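Local coordinates for replicase polyprotein 1a (Avian infectious bronchitis virus, PDB 3LD1) that is an nsp2 fragment of a coronavirus replicase polyprotein, probably acting in the host cytoplasm, its precise role in infection being unsettled, at residues S8-E13 with L76-K81; V214-R219 with F258-E263; A264-V269 with F282-N287. The protein carries 3 engineered substitutions. All blocks are in the same frame, centred on the assembly; numbering follows the deposited sequence.

In the fold
All three contacts join parts of one elongated chain. Interaction 1 ties together two loops that leave neighbouring strands of the N-terminal mixed sheet; it lies on the opposite side of the chain's centre from the other two, its centre about 52 Å from that of interaction 2 and about 57 Å from that of interaction 3. Interactions 2 and 3 are neighbours, with centres about 9 Å apart, and meet in a four-stranded antiparallel sheet where strands 258-260 and 265-269 run side by side. A259 N lies 2.8 Å from V266 O, a probable hydrogen bond between them, and V216 CB packs 3.6 Å from A264 N. Interaction 2 brings the 214-219 segment against this sheet; interaction 3 builds its 281-285 edge.

Interaction 1. Residues S8-E13 with L76-K81; sequences SKDIPE and LKATSK
S8 N donates to L76 O at 2.9 Å, a bond that joins the ends of strands 4-8 and 74-76 where both strands run out into loops. From S8 the side chain first sets CB over the other segment, 3.2 Å from L76 O and 3.9 Å from K77 CA. OG then swings anti to the backbone N (chi1 -151°) and donates to D10 OD2, on the syn side of the carboxylate and 23° out of its plane. This holds the D10 carboxylate beside the methyl of A78, whose CB is 3.8 Å from D10 OD1. I11 reaches across with its CG2 branch, which meets both carbonyl oxygens, L76 O and K77 O, on one side, while its side chain also touches C16 of helix 13-20. P12 brings CD and CG to the A78 carbonyl, with CD 3.2 Å from A78 O. On the second loop, K77 O receives both S80 OG and S80 N from the same face of its plane. Two type I beta turns, S8 to I11 and K77 to S80, lie side by side, and each leads to an N-cap, P12 or K81: paired strand-to-helix connections at one end of the mixed four-stranded sheet, after its parallel strands 4-8 and 74-76.

Interaction 2. Residues V214-R219 with F258-E263; sequences VVVMER and FAFFRE. Engineered in segment 258-263: F258 (natural residue Leu).
The guanidinium of R219 has R262 CG over one face, and the F260 ring is met at its edge, near its plane, by V216 CG2. The two arginine side chains run side by side in the same direction, their guanidinium planes 49° apart; R219 NH2 comes 3.6 Å from R262 CD, so it is the aliphatic part of R262 that it touches. R219 NE is hydrogen-bonded to G251 O. Nearer the backbone, R219 CG lies 3.4 Å from F260 O, beside the backbone N of its own residue (chi1 -51°), with the chain extended from CG to NE alongside 258-263. E218 also runs alongside R262, its OE2 4.2 Å from R262 CG. The segment 214-219 takes in the turn of a small beta hairpin, strands 214-217 and 220-223, and that turn is laid against the loop between strands 258-260 and 265-269 of the four-stranded antiparallel sheet. R219 N donates to R262 O at 3.2 Å, nearly straight at 170° but from above the carbonyl plane. V216 CG1 packs 3.6 Å from F261 O; F242 meets the F260 ring edge-to-face. A water accepts weakly from V216 N and donates to E263 O.

Interaction 3. Residues A264-V269 with F282-N287; sequences AAVKIV and FEVVGN
Strands 265-269 and 282-285 run antiparallel with their directions 148° apart and their axes 4.2 Å apart at closest approach, V266 facing V284 and I268 facing F282 in non-hydrogen-bonded pairs. Between these, K267 and E283 form a hydrogen-bonded pair: K267 N donates to E283 O, and E283 N returns a bond to K267 O at 2.8 Å, in the carbonyl plane. Toward the far end of the second strand, V285 N donates to A265 O at 2.7 Å in a nearly straight bond.

Side chains alternate between the two faces of the sheet. V266 and F282 pack together on one of them, where V266 CG2 comes 3.6 Å from F282 CD1, approaching the ring at a slant, and also touches F282 CB. The other branch, V266 CG1, stands beside the backbone N of V266 (chi1 -63°) and meets the V284 backbone, with V284 CG2 next to it. The F282 ring meets that of H325, their planes about 15° apart, and V284 packs on L347 of strand 345-355.

A265, K267, E283 and V285 share the other face. K267 and E283 lie side by side pointing the same way, K267 CG 3.9 Å from E283 CB; their charged ends stay apart, with K267 NZ 5.9 Å from E283 OE2, so any attraction between them is probably modest. The V285 side chain crosses that of K267 at about a right angle, CG1 against K267 CG, while V285 CG2 lies 3.4 Å from A265 O and also touches A265 CB. At the end of the first strand, V269 CG1 lies against E283 OE1.

Strand 258-260 flanks 265-269 on its other side, and 281-285 is an outermost strand within the chain: a beta hairpin forming one edge of a four-stranded antiparallel sheet.

Interaction 1. Residues S8-E13 with L76-K81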
loop_
_atom_site.group_PDB
_atom_site.type_symbol
_atom_site.label_atom_id
_atom_site.label_comp_id
_atom_site.label_asym_id
_atom_site.label_seq_id
_atom_site.Cartn_x
_atom_site.Cartn_y
_atom_site.Cartn_z
ATOM N N SER A 8 32.340 -11.609 -6.915
ATOM C CA SER A 8 31.750 -12.888 -6.817
ATOM C C SER A 8 30.227 -12.848 -6.606
ATOM O O SER A 8 29.715 -12.303 -5.628
ATOM C CB SER A 8 32.414 -13.579 -5.680
ATOM O OG SER A 8 32.377 -14.914 -5.971
ATOM N N LYS A 9 29.527 -13.413 -7.572
ATOM C CA LYS A 9 28.074 -13.466 -7.606
ATOM C C LYS A 9 27.470 -14.055 -6.336
ATOM O O LYS A 9 26.357 -13.643 -5.947
ATOM C CB LYS A 9 27.575 -14.252 -8.853
ATOM C CG LYS A 9 27.639 -13.470 -10.177
ATOM C CD LYS A 9 27.655 -14.360 -11.438
ATOM C CE LYS A 9 26.670 -13.838 -12.470
ATOM N NZ LYS A 9 27.256 -14.202 -13.700
ATOM N N ASP A 10 28.203 -14.973 -5.686
ATOM C CA ASP A 10 27.762 -15.636 -4.439
ATOM C C ASP A 10 28.065 -14.866 -3.153
ATOM O O ASP A 10 27.815 -15.419 -2.074
ATOM C CB ASP A 10 28.402 -17.037 -4.305
ATOM C CG ASP A 10 29.942 -16.975 -4.334
ATOM O OD1 ASP A 10 30.626 -17.990 -4.063
ATOM O OD2 ASP A 10 30.460 -15.871 -4.645
ATOM N N ILE A 11 28.614 -13.638 -3.222
ATOM C CA ILE A 11 28.984 -13.001 -1.944
ATOM C C ILE A 11 27.827 -13.022 -0.898
ATOM O O ILE A 11 26.641 -12.867 -1.275
ATOM C CB ILE A 11 29.484 -11.610 -2.151
ATOM C CG1 ILE A 11 28.498 -10.805 -2.999
ATOM C CG2 ILE A 11 30.932 -11.638 -2.785
ATOM C CD1 ILE A 11 28.853 -9.347 -2.951
ATOM N N PRO A 12 28.147 -13.250 0.398
ATOM C CA PRO A 12 27.046 -13.324 1.405
ATOM C C PRO A 12 26.296 -12.040 1.524
ATOM O O PRO A 12 26.806 -10.998 1.100
ATOM C CB PRO A 12 27.718 -13.730 2.734
ATOM C CG PRO A 12 29.227 -13.768 2.496
ATOM C CD PRO A 12 29.489 -13.497 0.964
ATOM N N GLU A 13 25.058 -12.112 2.035
ATOM C CA GLU A 13 24.159 -10.946 2.105
ATOM C C GLU A 13 24.858 -9.792 2.819
ATOM O O GLU A 13 24.645 -8.610 2.514
ATOM C CB GLU A 13 22.911 -11.238 2.957
ATOM C CG GLU A 13 21.824 -12.160 2.463
ATOM C CD GLU A 13 22.275 -13.616 2.412
ATOM O OE1 GLU A 13 23.386 -14.017 2.875
ATOM O OE2 GLU A 13 21.489 -14.388 1.871
ATOM N N LEU A 76 36.424 -9.166 -5.122
ATOM C CA LEU A 76 35.641 -9.357 -3.902
ATOM C C LEU A 76 35.039 -10.776 -3.886
ATOM O O LEU A 76 34.131 -11.101 -4.668
ATOM C CB LEU A 76 34.582 -8.262 -3.826
ATOM C CG LEU A 76 34.036 -8.032 -2.436
ATOM C CD1 LEU A 76 35.117 -7.454 -1.496
ATOM C CD2 LEU A 76 32.811 -7.117 -2.485
ATOM N N LYS A 77 35.591 -11.630 -3.033
ATOM C CA LYS A 77 35.172 -12.995 -2.935
ATOM C C LYS A 77 34.189 -13.220 -1.794
ATOM O O LYS A 77 34.071 -12.375 -0.917
ATOM C CB LYS A 77 36.406 -13.843 -2.702
ATOM C CG LYS A 77 37.416 -13.719 -3.886
ATOM C CD LYS A 77 38.526 -14.819 -3.909
ATOM C CE LYS A 77 39.406 -14.760 -2.607
ATOM N NZ LYS A 77 40.818 -14.278 -2.865
ATOM N N ALA A 78 33.499 -14.360 -1.811
ATOM C CA ALA A 78 32.607 -14.825 -0.750
ATOM C C ALA A 78 33.165 -14.717 0.664
ATOM O O ALA A 78 32.430 -14.509 1.629
ATOM C CB ALA A 78 32.185 -16.270 -1.018
ATOM N N THR A 79 34.472 -14.843 0.804
ATOM C CA THR A 79 35.101 -14.827 2.132
ATOM C C THR A 79 35.767 -13.486 2.542
ATOM O O THR A 79 36.286 -13.358 3.671
ATOM C CB THR A 79 36.082 -16.001 2.207
ATOM O OG1 THR A 79 36.728 -16.156 0.937
ATOM C CG2 THR A 79 35.298 -17.303 2.520
ATOM N N SER A 80 35.705 -12.484 1.657
ATOM C CA SER A 80 36.249 -11.165 1.950
ATOM C C SER A 80 35.628 -10.498 3.171
ATOM O O SER A 80 34.458 -10.776 3.469
ATOM C CB SER A 80 35.965 -10.264 0.787
ATOM O OG SER A 80 36.514 -10.843 -0.331
ATOM N N LYS A 81 36.355 -9.575 3.817
ATOM C CA LYS A 81 35.896 -8.850 5.015
ATOM C C LYS A 81 35.590 -7.410 4.669
ATOM O O LYS A 81 35.743 -7.022 3.529
ATOM C CB LYS A 81 36.972 -8.848 6.108
ATOM C CG LYS A 81 37.285 -10.186 6.713
ATOM C CD LYS A 81 36.193 -10.648 7.702
ATOM C CE LYS A 81 35.227 -11.610 6.976
ATOM N NZ LYS A 81 35.533 -12.999 7.368
#

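Interaction 2. Residues V214-R219 with F258-E263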
loop_
_atom_site.group_PDB
_atom_site.type_symbol
_atom_site.label_atom_id
_atom_site.label_comp_id
_atom_site.label_asym_id
_atom_site.label_seq_id
_atom_site.Cartn_x
_atom_site.Cartn_y
_atom_site.Cartn_z
ATOM N N VAL A 214 -7.650 4.925 -0.569
ATOM C CA VAL A 214 -8.844 4.152 -0.243
ATOM C C VAL A 214 -9.976 4.321 -1.291
ATOM O O VAL A 214 -10.286 5.437 -1.717
ATOM C CB VAL A 214 -9.302 4.574 1.145
ATOM C CG1 VAL A 214 -10.666 4.048 1.467
ATOM C CG2 VAL A 214 -8.285 4.036 2.199
ATOM N N VAL A 215 -10.573 3.226 -1.734
ATOM C CA VAL A 215 -11.711 3.320 -2.665
ATOM C C VAL A 215 -12.816 2.412 -2.192
ATOM O O VAL A 215 -12.587 1.656 -1.226
ATOM C CB VAL A 215 -11.364 2.877 -4.123
ATOM C CG1 VAL A 215 -10.310 3.819 -4.747
ATOM C CG2 VAL A 215 -10.960 1.410 -4.128
ATOM N N VAL A 216 -13.987 2.430 -2.863
ATOM C CA VAL A 216 -14.968 1.392 -2.557
ATOM C C VAL A 216 -15.209 0.489 -3.717
ATOM O O VAL A 216 -15.524 0.961 -4.800
ATOM C CB VAL A 216 -16.269 1.956 -2.144
ATOM C CG1 VAL A 216 -17.263 0.813 -1.954
ATOM C CG2 VAL A 216 -16.104 2.763 -0.861
ATOM N N MET A 217 -15.057 -0.797 -3.486
ATOM C CA MET A 217 -15.351 -1.771 -4.451
ATOM C C MET A 217 -16.177 -2.926 -3.862
ATOM O O MET A 217 -15.829 -3.534 -2.808
ATOM C CB MET A 217 -14.055 -2.349 -4.956
ATOM C CG MET A 217 -13.073 -1.331 -5.543
ATOM S SD MET A 217 -11.439 -2.020 -6.092
ATOM C CE MET A 217 -11.746 -2.730 -7.737
ATOM N N GLU A 218 -17.253 -3.255 -4.569
ATOM C CA GLU A 218 -18.113 -4.354 -4.192
ATOM C C GLU A 218 -18.579 -4.195 -2.743
ATOM O O GLU A 218 -18.642 -5.177 -1.963
ATOM C CB GLU A 218 -17.421 -5.690 -4.481
ATOM C CG GLU A 218 -17.299 -5.984 -5.995
ATOM C CD GLU A 218 -18.646 -5.807 -6.715
ATOM O OE1 GLU A 218 -19.627 -6.435 -6.243
ATOM O OE2 GLU A 218 -18.757 -5.006 -7.705
ATOM N N ARG A 219 -18.899 -2.937 -2.409
ATOM C CA ARG A 219 -19.364 -2.529 -1.083
ATOM C C ARG A 219 -18.383 -2.793 0.033
ATOM O O ARG A 219 -18.805 -2.953 1.188
ATOM C CB ARG A 219 -20.675 -3.175 -0.696
ATOM C CG ARG A 219 -21.775 -3.051 -1.716
ATOM C CD ARG A 219 -22.862 -4.150 -1.527
ATOM N NE ARG A 219 -23.831 -3.995 -2.599
ATOM C CZ ARG A 219 -23.876 -4.694 -3.751
ATOM N NH1 ARG A 219 -23.014 -5.719 -4.021
ATOM N NH2 ARG A 219 -24.829 -4.356 -4.659
ATOM N N PHE A 258 -23.427 5.755 7.717
ATOM C CA PHE A 258 -22.814 5.591 6.407
ATOM C C PHE A 258 -23.477 4.515 5.627
ATOM O O PHE A 258 -23.982 3.580 6.235
ATOM C CB PHE A 258 -21.308 5.249 6.515
ATOM C CG PHE A 258 -20.483 6.360 7.071
ATOM C CD1 PHE A 258 -20.054 6.326 8.395
ATOM C CD2 PHE A 258 -20.144 7.448 6.275
ATOM C CE1 PHE A 258 -19.299 7.363 8.941
ATOM C CE2 PHE A 258 -19.402 8.505 6.784
ATOM C CZ PHE A 258 -18.982 8.481 8.126
ATOM N N ALA A 259 -23.392 4.634 4.286
ATOM C CA ALA A 259 -23.855 3.618 3.330
ATOM C C ALA A 259 -22.811 3.303 2.260
ATOM O O ALA A 259 -22.125 4.200 1.763
ATOM C CB ALA A 259 -25.121 4.051 2.666
ATOM N N PHE A 260 -22.745 2.038 1.871
ATOM C CA PHE A 260 -21.671 1.586 1.067
ATOM C C PHE A 260 -22.235 0.842 -0.113
ATOM O O PHE A 260 -22.646 -0.318 0.019
ATOM C CB PHE A 260 -20.798 0.649 1.907
ATOM C CG PHE A 260 -19.988 1.366 2.934
ATOM C CD1 PHE A 260 -20.499 1.632 4.181
ATOM C CD2 PHE A 260 -18.700 1.796 2.646
ATOM C CE1 PHE A 260 -19.739 2.343 5.128
ATOM C CE2 PHE A 260 -17.932 2.527 3.574
ATOM C CZ PHE A 260 -18.438 2.797 4.812
ATOM N N PHE A 261 -22.236 1.543 -1.251
ATOM C CA PHE A 261 -22.844 1.121 -2.469
ATOM C C PHE A 261 -21.787 0.433 -3.302
ATOM O O PHE A 261 -20.678 0.222 -2.829
ATOM C CB PHE A 261 -23.371 2.363 -3.129
ATOM C CG PHE A 261 -24.732 2.782 -2.615
ATOM C CD1 PHE A 261 -24.878 3.899 -1.827
ATOM C CD2 PHE A 261 -25.877 2.000 -2.893
ATOM C CE1 PHE A 261 -26.138 4.256 -1.318
ATOM C CE2 PHE A 261 -27.102 2.354 -2.397
ATOM C CZ PHE A 261 -27.224 3.485 -1.585
ATOM N N ARG A 262 -22.093 0.047 -4.541
ATOM C CA ARG A 262 -21.117 -0.810 -5.301
ATOM C C ARG A 262 -19.721 -0.243 -5.219
ATOM O O ARG A 262 -18.794 -0.931 -4.925
ATOM C CB ARG A 262 -21.507 -1.002 -6.788
ATOM C CG ARG A 262 -21.960 -2.415 -7.189
ATOM C CD ARG A 262 -23.449 -2.488 -7.434
ATOM N NE ARG A 262 -23.904 -2.608 -8.846
ATOM C CZ ARG A 262 -24.096 -1.590 -9.701
ATOM N NH1 ARG A 262 -23.800 -0.312 -9.354
ATOM N NH2 ARG A 262 -24.561 -1.848 -10.937
ATOM N N GLU A 263 -19.628 1.056 -5.426
ATOM C CA GLU A 263 -18.402 1.727 -5.782
ATOM C C GLU A 263 -18.233 3.016 -5.092
ATOM O O GLU A 263 -17.407 3.754 -5.514
ATOM C CB GLU A 263 -18.424 2.048 -7.274
ATOM C CG GLU A 263 -18.099 0.869 -8.153
ATOM C CD GLU A 263 -18.583 1.113 -9.589
ATOM O OE1 GLU A 263 -17.831 0.718 -10.548
ATOM O OE2 GLU A 263 -19.716 1.719 -9.738
HETATM O O HOH W 1 -14.302 4.671 -5.471
#

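Interaction 3. Residues A264-V269 with F282-N287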
loop_
_atom_site.group_PDB
_atom_site.type_symbol
_atom_site.label_atom_id
_atom_site.label_comp_id
_atom_site.label_asym_id
_atom_site.label_seq_id
_atom_site.Cartn_x
_atom_site.Cartn_y
_atom_site.Cartn_z
ATOM N N ALA A 264 -19.001 3.309 -4.044
ATOM C CA ALA A 264 -18.874 4.581 -3.328
ATOM C C ALA A 264 -19.449 4.504 -1.925
ATOM O O ALA A 264 -20.362 3.691 -1.657
ATOM C CB ALA A 264 -19.580 5.718 -4.087
ATOM N N ALA A 265 -18.932 5.371 -1.044
ATOM C CA ALA A 265 -19.460 5.507 0.277
ATOM C C ALA A 265 -20.078 6.858 0.421
ATOM O O ALA A 265 -19.445 7.867 0.028
ATOM C CB ALA A 265 -18.394 5.395 1.284
ATOM N N VAL A 266 -21.267 6.897 1.025
ATOM C CA VAL A 266 -21.890 8.159 1.309
ATOM C C VAL A 266 -22.272 8.144 2.736
ATOM O O VAL A 266 -22.606 7.076 3.260
ATOM C CB VAL A 266 -23.205 8.282 0.544
ATOM C CG1 VAL A 266 -22.971 8.272 -0.979
ATOM C CG2 VAL A 266 -24.262 7.172 1.011
ATOM N N LYS A 267 -22.292 9.305 3.369
ATOM C CA LYS A 267 -23.082 9.459 4.566
ATOM C C LYS A 267 -24.554 9.759 4.272
ATOM O O LYS A 267 -24.894 10.522 3.300
ATOM C CB LYS A 267 -22.601 10.577 5.452
ATOM C CG LYS A 267 -21.697 11.588 4.893
ATOM C CD LYS A 267 -21.227 12.432 6.094
ATOM C CE LYS A 267 -22.401 12.664 7.091
ATOM N NZ LYS A 267 -22.354 11.753 8.313
ATOM N N ILE A 268 -25.393 9.161 5.134
ATOM C CA ILE A 268 -26.802 9.334 5.123
ATOM C C ILE A 268 -27.080 10.555 5.972
ATOM O O ILE A 268 -26.666 10.618 7.104
ATOM C CB ILE A 268 -27.476 8.138 5.801
ATOM C CG1 ILE A 268 -27.063 6.818 5.175
ATOM C CG2 ILE A 268 -28.987 8.264 5.748
ATOM C CD1 ILE A 268 -26.746 5.804 6.306
ATOM N N VAL A 269 -27.829 11.501 5.471
ATOM C CA VAL A 269 -28.197 12.596 6.335
ATOM C C VAL A 269 -29.710 12.648 6.475
ATOM O O VAL A 269 -30.457 12.570 5.445
ATOM C CB VAL A 269 -27.616 13.963 5.858
ATOM C CG1 VAL A 269 -26.453 13.792 4.848
ATOM C CG2 VAL A 269 -28.621 14.759 5.225
ATOM N N PHE A 282 -27.985 11.427 0.487
ATOM C CA PHE A 282 -26.646 10.912 0.533
ATOM C C PHE A 282 -25.620 11.976 0.199
ATOM O O PHE A 282 -25.901 12.894 -0.598
ATOM C CB PHE A 282 -26.515 9.752 -0.418
ATOM C CG PHE A 282 -27.654 8.713 -0.344
ATOM C CD1 PHE A 282 -27.807 7.866 0.776
ATOM C CD2 PHE A 282 -28.572 8.579 -1.423
ATOM C CE1 PHE A 282 -28.789 6.891 0.791
ATOM C CE2 PHE A 282 -29.576 7.621 -1.405
ATOM C CZ PHE A 282 -29.665 6.749 -0.306
ATOM N N GLU A 283 -24.460 11.883 0.883
ATOM C CA GLU A 283 -23.236 12.717 0.616
ATOM C C GLU A 283 -22.006 11.834 0.438
ATOM O O GLU A 283 -21.520 11.252 1.453
ATOM C CB GLU A 283 -22.921 13.646 1.786
ATOM C CG GLU A 283 -23.467 15.057 1.708
ATOM C CD GLU A 283 -23.369 15.794 3.078
ATOM O OE1 GLU A 283 -24.300 16.556 3.443
ATOM O OE2 GLU A 283 -22.391 15.555 3.829
ATOM N N VAL A 284 -21.491 11.758 -0.798
ATOM C CA VAL A 284 -20.309 10.977 -1.134
ATOM C C VAL A 284 -19.183 11.338 -0.179
ATOM O O VAL A 284 -18.984 12.527 0.105
ATOM C CB VAL A 284 -19.805 11.281 -2.629
ATOM C CG1 VAL A 284 -18.349 10.923 -2.861
ATOM C CG2 VAL A 284 -20.561 10.527 -3.561
ATOM N N VAL A 285 -18.420 10.338 0.282
ATOM C CA VAL A 285 -17.164 10.619 0.998
ATOM C C VAL A 285 -15.994 9.844 0.352
ATOM O O VAL A 285 -16.179 8.675 -0.067
ATOM C CB VAL A 285 -17.299 10.371 2.542
ATOM C CG1 VAL A 285 -18.151 11.476 3.250
ATOM C CG2 VAL A 285 -17.859 9.020 2.835
ATOM N N GLY A 286 -14.836 10.511 0.189
ATOM C CA GLY A 286 -13.661 9.857 -0.258
ATOM C C GLY A 286 -13.821 9.579 -1.716
ATOM O O GLY A 286 -14.488 10.337 -2.428
ATOM N N ASN A 287 -13.196 8.533 -2.224
ATOM C CA ASN A 287 -13.221 8.423 -3.680
ATOM C C ASN A 287 -14.400 7.604 -4.179
ATOM O O ASN A 287 -14.601 6.437 -3.722
ATOM C CB ASN A 287 -11.881 7.880 -4.242
ATOM C CG ASN A 287 -10.688 8.566 -3.649
ATOM O OD1 ASN A 287 -9.869 7.943 -2.963
ATOM N ND2 ASN A 287 -10.604 9.866 -3.858
#